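Local coordinates for protein putative methyltransferase from antibiotic biosynthesis pathway (Anabaena variabilis ATCC 29413, PDB 3EGE) that probably transfers methyl groups from S-adenosylmethionine to an acceptor, as a putative methyltransferase of an antibiotic biosynthesis pathway, at residues A[90-96]-A[118-124]. Residues are numbered along the deposited sequence; the frame is centred on the assembly and turned at random.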
ATOM      1  N   LEU A  90      19.836   1.323  10.231  1.00 65.92           N
ATOM      2  CA  LEU A  90      20.500   2.123   9.231  1.00 64.97           C
ATOM      3  C   LEU A  90      21.097   3.371   9.876  1.00 64.74           C
ATOM      4  O   LEU A  90      20.451   3.957  10.730  1.00 65.69           O
ATOM      5  CB  LEU A  90      19.481   2.536   8.153  1.00 64.21           C
ATOM      6  CG  LEU A  90      18.707   1.408   7.453  1.00 59.86           C
ATOM      7  CD1 LEU A  90      17.675   2.016   6.488  1.00 52.22           C
ATOM      8  CD2 LEU A  90      19.681   0.434   6.769  1.00 55.60           C
ATOM      9  N   PRO A  91      22.326   3.771   9.488  1.00 62.83           N
ATOM     10  CA  PRO A  91      22.884   4.977  10.095  1.00 62.41           C
ATOM     11  C   PRO A  91      22.152   6.282   9.759  1.00 61.12           C
ATOM     12  O   PRO A  91      21.290   6.321   8.883  1.00 59.98           O
ATOM     13  CB  PRO A  91      24.321   5.036   9.526  1.00 62.17           C
ATOM     14  CG  PRO A  91      24.589   3.678   9.004  1.00 62.53           C
ATOM     15  CD  PRO A  91      23.277   3.172   8.535  1.00 63.06           C
ATOM     16  N   ASP A  92      22.515   7.325  10.498  1.00 61.24           N
ATOM     17  CA  ASP A  92      22.022   8.682  10.266  1.00 61.08           C
ATOM     18  C   ASP A  92      22.475   9.089   8.867  1.00 60.90           C
ATOM     19  O   ASP A  92      23.615   8.782   8.468  1.00 60.95           O
ATOM     20  CB  ASP A  92      22.692   9.687  11.228  1.00 61.17           C
ATOM     21  CG  ASP A  92      22.244   9.583  12.672  1.00 59.90           C
ATOM     22  OD1 ASP A  92      21.318   8.860  13.021  1.00 59.73           O
ATOM     23  OD2 ASP A  92      22.831  10.303  13.484  1.00 58.55           O
ATOM     24  N   LYS A  93      21.597   9.747   8.122  1.00 60.69           N
ATOM     25  CA  LYS A  93      21.964  10.316   6.812  1.00 61.71           C
ATOM     26  C   LYS A  93      22.639   9.297   5.857  1.00 61.52           C
ATOM     27  O   LYS A  93      23.659   9.575   5.263  1.00 60.58           O
ATOM     28  CB  LYS A  93      22.848  11.581   7.046  1.00 61.74           C
ATOM     29  CG  LYS A  93      22.289  12.607   8.083  1.00 62.75           C
ATOM     30  CD  LYS A  93      20.872  13.028   7.716  1.00 63.16           C
ATOM     31  CE  LYS A  93      20.129  13.916   8.687  1.00 63.67           C
ATOM     32  NZ  LYS A  93      18.620  13.826   8.345  1.00 62.34           N
ATOM     33  N   SER A  94      22.020   8.122   5.755  1.00 62.01           N
ATOM     34  CA  SER A  94      22.488   6.987   4.959  1.00 61.24           C
ATOM     35  C   SER A  94      21.703   6.726   3.663  1.00 61.34           C
ATOM     36  O   SER A  94      22.115   5.870   2.854  1.00 61.10           O
ATOM     37  CB  SER A  94      22.462   5.717   5.832  1.00 59.94           C
ATOM     38  OG  SER A  94      21.170   5.478   6.323  1.00 58.15           O
ATOM     39  N   VAL A  95      20.583   7.420   3.474  1.00 61.40           N
ATOM     40  CA  VAL A  95      19.775   7.284   2.266  1.00 61.84           C
ATOM     41  C   VAL A  95      19.382   8.653   1.752  1.00 61.89           C
ATOM     42  O   VAL A  95      19.300   9.625   2.514  1.00 61.40           O
ATOM     43  CB  VAL A  95      18.499   6.377   2.492  1.00 63.06           C
ATOM     44  CG1 VAL A  95      18.913   4.976   2.994  1.00 58.28           C
ATOM     45  CG2 VAL A  95      17.470   7.045   3.449  1.00 59.84           C
ATOM     46  N   ASP A  96      19.150   8.706   0.443  1.00 62.67           N
ATOM     47  CA  ASP A  96      18.725   9.929  -0.271  1.00 61.83           C
ATOM     48  C   ASP A  96      17.220  10.126  -0.197  1.00 62.78           C
ATOM     49  O   ASP A  96      16.779  11.254  -0.158  1.00 63.24           O
ATOM     50  CB  ASP A  96      19.162   9.869  -1.729  1.00 60.78           C
ATOM     51  CG  ASP A  96      20.639   9.781  -1.858  1.00 62.45           C
ATOM     52  OD1 ASP A  96      21.288  10.726  -1.374  1.00 63.82           O
ATOM     53  OD2 ASP A  96      21.161   8.784  -2.408  1.00 64.61           O
ATOM     54  N   GLN A 118      13.124  10.553   9.015  1.00 65.65           N
ATOM     55  CA  GLN A 118      13.820  11.826   8.989  1.00 64.96           C
ATOM     56  C   GLN A 118      15.303  11.684   9.385  1.00 64.65           C
ATOM     57  O   GLN A 118      16.157  12.358   8.818  1.00 64.66           O
ATOM     58  CB  GLN A 118      13.083  12.859   9.872  1.00 65.98           C
ATOM     59  CG  GLN A 118      13.720  14.271   9.909  1.00 65.51           C
ATOM     60  CD  GLN A 118      13.898  14.926   8.528  1.00 67.76           C
ATOM     61  OE1 GLN A 118      13.023  14.845   7.651  1.00 67.91           O
ATOM     62  NE2 GLN A 118      15.016  15.617   8.356  1.00 62.74           N
ATOM     63  N   ARG A 119      15.598  10.794  10.332  1.00 64.04           N
ATOM     64  CA  ARG A 119      16.977  10.586  10.816  1.00 63.83           C
ATOM     65  C   ARG A 119      17.903  10.019   9.733  1.00 63.36           C
ATOM     66  O   ARG A 119      19.070  10.437   9.622  1.00 63.80           O
ATOM     67  CB  ARG A 119      16.963   9.655  12.039  1.00 63.54           C
ATOM     68  CG  ARG A 119      18.325   9.368  12.673  1.00 62.77           C
ATOM     69  CD  ARG A 119      18.256   8.361  13.806  1.00 63.63           C
ATOM     70  NE  ARG A 119      17.817   7.036  13.355  1.00 66.89           N
ATOM     71  CZ  ARG A 119      18.575   6.147  12.719  1.00 61.94           C
ATOM     72  NH1 ARG A 119      19.816   6.422  12.349  1.00 63.79           N
ATOM     73  NH2 ARG A 119      18.044   4.993  12.386  1.00 60.46           N
ATOM     74  N   ILE A 120      17.374   9.080   8.946  1.00 62.18           N
ATOM     75  CA  ILE A 120      18.150   8.394   7.904  1.00 60.75           C
ATOM     76  C   ILE A 120      18.281   9.144   6.588  1.00 61.07           C
ATOM     77  O   ILE A 120      19.223   8.877   5.822  1.00 60.94           O
ATOM     78  CB  ILE A 120      17.645   6.914   7.655  1.00 60.71           C
ATOM     79  CG1 ILE A 120      16.265   6.857   6.942  1.00 64.10           C
ATOM     80  CG2 ILE A 120      17.679   6.152   8.977  1.00 53.29           C
ATOM     81  CD1 ILE A 120      15.816   5.451   6.498  1.00 58.00           C
ATOM     82  N   ILE A 121      17.374  10.095   6.350  1.00 61.83           N
ATOM     83  CA  ILE A 121      17.305  10.791   5.063  1.00 62.15           C
ATOM     84  C   ILE A 121      18.294  11.976   4.914  1.00 63.95           C
ATOM     85  O   ILE A 121      18.541  12.718   5.869  1.00 65.73           O
ATOM     86  CB  ILE A 121      15.831  11.203   4.731  1.00 60.94           C
ATOM     87  CG1 ILE A 121      15.605  11.286   3.197  1.00 62.11           C
ATOM     88  CG2 ILE A 121      15.426  12.491   5.491  1.00 63.61           C
ATOM     89  CD1 ILE A 121      14.127  11.564   2.753  1.00 59.14           C
ATOM     90  N   ARG A 122      18.837  12.131   3.701  1.00 63.75           N
ATOM     91  CA  ARG A 122      19.711  13.248   3.328  1.00 62.90           C
ATOM     92  C   ARG A 122      18.859  14.385   2.701  1.00 62.04           C
ATOM     93  O   ARG A 122      18.065  14.984   3.439  1.00 61.62           O
ATOM     94  CB  ARG A 122      20.799  12.770   2.386  1.00 62.16           C
ATOM     95  CG  ARG A 122      21.784  11.822   2.983  1.00 61.74           C
ATOM     96  CD  ARG A 122      22.509  11.179   1.825  1.00 65.17           C
ATOM     97  NE  ARG A 122      23.331  10.112   2.302  1.00 69.06           N
ATOM     98  CZ  ARG A 122      23.533   8.937   1.693  1.00 69.77           C
ATOM     99  NH1 ARG A 122      22.974   8.601   0.522  1.00 65.80           N
ATOM    100  NH2 ARG A 122      24.329   8.069   2.306  1.00 72.69           N
ATOM    101  N   ASP A 123      18.979  14.669   1.389  1.00 62.39           N
ATOM    102  CA  ASP A 123      18.262  15.805   0.743  1.00 63.96           C
ATOM    103  C   ASP A 123      16.955  15.479   0.058  1.00 64.81           C
ATOM    104  O   ASP A 123      16.249  16.409  -0.349  1.00 65.75           O
ATOM    105  CB  ASP A 123      19.140  16.470  -0.339  1.00 64.49           C
ATOM    106  CG  ASP A 123      20.445  16.981   0.187  1.00 66.34           C
ATOM    107  OD1 ASP A 123      20.545  17.337   1.377  1.00 63.27           O
ATOM    108  OD2 ASP A 123      21.375  17.026  -0.628  1.00 72.71           O
ATOM    109  N   GLY A 124      16.635  14.197  -0.109  1.00 65.61           N
ATOM    110  CA  GLY A 124      15.429  13.812  -0.834  1.00 66.76           C
ATOM    111  C   GLY A 124      14.137  13.880  -0.044  1.00 67.70           C
ATOM    112  O   GLY A 124      14.045  14.549   0.998  1.00 68.18           O
TER
HETATM  113  O   HOH W   1      20.460  13.286  -0.869  1.00 67.36           O
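K93 reaches over the C-terminal end of helix 110-120: its chain bends at chi2 (-54°), and NZ donates to Q118 O in the last turn (2.9 Å) and to I121 O just beyond it (2.7 Å), nearly in line with each C=O. Its backbone N donates to a lone pair of R119 O, while V95 N bonds I120 O and V95 O receives R122 N, a single beta bridge of V95 with I121. The tight part lies beneath, where I120 packs CG1 on V95 CG2 (3.7 Å) and CD1 on L90 CD1 (3.9 Å). At one end R119 NH1 and NH2 both donate to L90 O, which lies in the guanidinium plane; NH1 also meets the anti lone pair of D92 OD1 at 2.9 Å, and NE pairs with E116. The solvent side is looser: R122 lays a guanidinium face over the S94-V95 peptide, NE hydrogen-bonds K93 O from above the carbonyl plane, and NH1 salt-bridges D96 OD1 through a weak 3.3 Å hydrogen bond; a water links OD1 to D123 N. D96 OD2 turns instead to V37 N. Within this Rossmann-like methyltransferase domain, the loop entering strand 97-101 meets the helix 110-120 exit, with L90, V95 and I120 touching A39 of strand 37-41.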